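Local coordinates for protein adenylosuccinate lyase (Francisella tularensis subsp. tularensis SCHU S4, PDB 4EEI) that probably cleaves adenylosuccinate and SAICAR by beta-elimination, releasing fumarate in two steps of purine biosynthesis, at residues V26-L31 with E46-A51. Residues are numbered along the deposited sequence; the frame is centred on the assembly and turned at random.
Sequences VELAIL and EIRARA
I47 meets two leucines of the preceding helix, L28 and L31, and its two branches divide them, an example of a beta-branched residue serving two partners at a helix-helix contact. Its CG2 lies 3.9 Å from CD2 of L28, while the longer arm, extended beyond CG1, places CD1 3.9 Å from CD2 of L31. The torsions account for the split: with chi1 at -63°, CG1 stands anti to the carbonyl carbon and CG2 anti to the backbone N, which separates the branches, and the extended second torsion (177°) carries CD1 out to L31. L31 and I47 run across each other at about a right angle and touch only through these methyls.

At R48 the contact changes character. L28 drives CD1 against the backbone there, 3.6 Å from CA of R48 and 3.7 Å from its CB. The arginine then reaches back over L28: its chain is extended through CD and bends at chi3 (-64°), bringing NH2 to 3.5 Å from CB of L28. R48 thus meets L28 at two places, CD1 with the start of the arginine at the helix backbone and CB with the guanidinium, whose NH2 also forms a long, weak ion pair with E32, one turn beyond L28. Further along, R50 turns away from the leucines, and its pairing with E46 on the outer side of the second helix is unusually short and therefore doubtful in detail.

The axes of the helical segments 26-31 and 46-50 run nearly antiparallel (160°), 10.6 Å apart at their closest. Their parent helices, 16-33 and 43-50, form a helical hairpin. On other sides of helix 16-33, V26 packs on helix 94-131, A29 and I30 on helix 192-202, and E27 on helix 68-77.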
loop_
_atom_site.group_PDB
_atom_site.type_symbol
_atom_site.label_atom_id
_atom_site.label_comp_id
_atom_site.label_asym_id
_atom_site.label_seq_id
_atom_site.Cartn_x
_atom_site.Cartn_y
_atom_site.Cartn_z
ATOM N N VAL B 26 26.854 22.431 -0.981
ATOM C CA VAL B 26 25.711 23.316 -1.206
ATOM C C VAL B 26 25.870 24.676 -0.520
ATOM O O VAL B 26 25.586 25.720 -1.127
ATOM C CB VAL B 26 24.406 22.622 -0.775
ATOM C CG1 VAL B 26 23.223 23.550 -0.939
ATOM C CG2 VAL B 26 24.210 21.363 -1.599
ATOM N N GLU B 27 26.319 24.674 0.735
ATOM C CA GLU B 27 26.579 25.930 1.447
ATOM C C GLU B 27 27.605 26.782 0.701
ATOM O O GLU B 27 27.494 28.009 0.651
ATOM C CB GLU B 27 27.114 25.664 2.863
ATOM C CG GLU B 27 26.116 25.059 3.853
ATOM C CD GLU B 27 25.211 26.098 4.516
ATOM O OE1 GLU B 27 25.157 27.260 4.045
ATOM O OE2 GLU B 27 24.546 25.746 5.519
ATOM N N LEU B 28 28.608 26.134 0.124
ATOM C CA LEU B 28 29.690 26.873 -0.519
ATOM C C LEU B 28 29.274 27.348 -1.900
ATOM O O LEU B 28 29.813 28.322 -2.415
ATOM C CB LEU B 28 30.955 26.017 -0.598
ATOM C CG LEU B 28 31.562 25.696 0.760
ATOM C CD1 LEU B 28 32.796 24.819 0.606
ATOM C CD2 LEU B 28 31.898 26.995 1.483
ATOM N N ALA B 29 28.313 26.653 -2.503
ATOM C CA ALA B 29 27.777 27.088 -3.794
ATOM C C ALA B 29 27.046 28.427 -3.665
ATOM O O ALA B 29 27.287 29.355 -4.450
ATOM C CB ALA B 29 26.861 26.027 -4.385
ATOM N N ILE B 30 26.151 28.538 -2.685
ATOM C CA ILE B 30 25.448 29.801 -2.480
ATOM C C ILE B 30 26.411 30.873 -1.949
ATOM O O ILE B 30 26.310 32.047 -2.310
ATOM C CB ILE B 30 24.197 29.637 -1.572
ATOM C CG1 ILE B 30 23.399 30.942 -1.522
ATOM C CG2 ILE B 30 24.581 29.187 -0.165
ATOM C CD1 ILE B 30 22.924 31.400 -2.887
ATOM N N LEU B 31 27.369 30.473 -1.121
ATOM C CA LEU B 31 28.329 31.438 -0.580
ATOM C C LEU B 31 29.159 32.049 -1.704
ATOM O O LEU B 31 29.415 33.252 -1.713
ATOM C CB LEU B 31 29.237 30.783 0.468
ATOM C CG LEU B 31 30.273 31.668 1.171
ATOM C CD1 LEU B 31 29.613 32.776 1.974
ATOM C CD2 LEU B 31 31.180 30.826 2.076
ATOM N N GLU B 46 38.324 29.614 0.190
ATOM C CA GLU B 46 39.111 29.484 1.415
ATOM C C GLU B 46 38.546 28.379 2.309
ATOM O O GLU B 46 39.276 27.505 2.782
ATOM C CB GLU B 46 39.102 30.815 2.166
ATOM C CG GLU B 46 39.732 30.776 3.548
ATOM C CD GLU B 46 41.244 30.912 3.512
ATOM O OE1 GLU B 46 41.811 30.971 2.400
ATOM O OE2 GLU B 46 41.865 30.965 4.598
ATOM N N ILE B 47 37.234 28.420 2.522
ATOM C CA ILE B 47 36.566 27.443 3.371
ATOM C C ILE B 47 36.595 26.059 2.723
ATOM O O ILE B 47 36.822 25.047 3.397
ATOM C CB ILE B 47 35.122 27.889 3.684
ATOM C CG1 ILE B 47 35.136 29.202 4.475
ATOM C CG2 ILE B 47 34.363 26.803 4.439
ATOM C CD1 ILE B 47 33.746 29.768 4.778
ATOM N N ARG B 48 36.382 26.022 1.411
ATOM C CA ARG B 48 36.420 24.774 0.650
ATOM C C ARG B 48 37.738 24.027 0.852
ATOM O O ARG B 48 37.751 22.806 0.978
ATOM C CB ARG B 48 36.190 25.062 -0.841
ATOM C CG ARG B 48 36.159 23.830 -1.742
ATOM C CD ARG B 48 35.722 24.182 -3.171
ATOM N NE ARG B 48 34.344 24.677 -3.247
ATOM C CZ ARG B 48 34.001 25.917 -3.596
ATOM N NH1 ARG B 48 34.928 26.810 -3.915
ATOM N NH2 ARG B 48 32.720 26.268 -3.641
ATOM N N ALA B 49 38.839 24.766 0.914
ATOM C CA ALA B 49 40.169 24.152 0.991
ATOM C C ALA B 49 40.544 23.618 2.375
ATOM O O ALA B 49 41.468 22.816 2.504
ATOM C CB ALA B 49 41.233 25.144 0.510
ATOM N N ARG B 50 39.838 24.064 3.409
ATOM C CA ARG B 50 40.269 23.803 4.780
ATOM C C ARG B 50 39.251 23.047 5.630
ATOM O O ARG B 50 39.622 22.294 6.531
ATOM C CB ARG B 50 40.609 25.125 5.455
ATOM C CG ARG B 50 41.503 26.017 4.619
ATOM C CD ARG B 50 42.709 26.455 5.420
ATOM N NE ARG B 50 42.318 26.873 6.763
ATOM C CZ ARG B 50 41.946 28.108 7.081
ATOM N NH1 ARG B 50 41.921 29.053 6.151
ATOM N NH2 ARG B 50 41.601 28.402 8.327
ATOM N N ALA B 51 37.968 23.255 5.352
ATOM C CA ALA B 51 36.915 22.724 6.211
ATOM C C ALA B 51 36.952 21.205 6.296
ATOM O O ALA B 51 37.087 20.515 5.281
ATOM C CB ALA B 51 35.539 23.198 5.741
#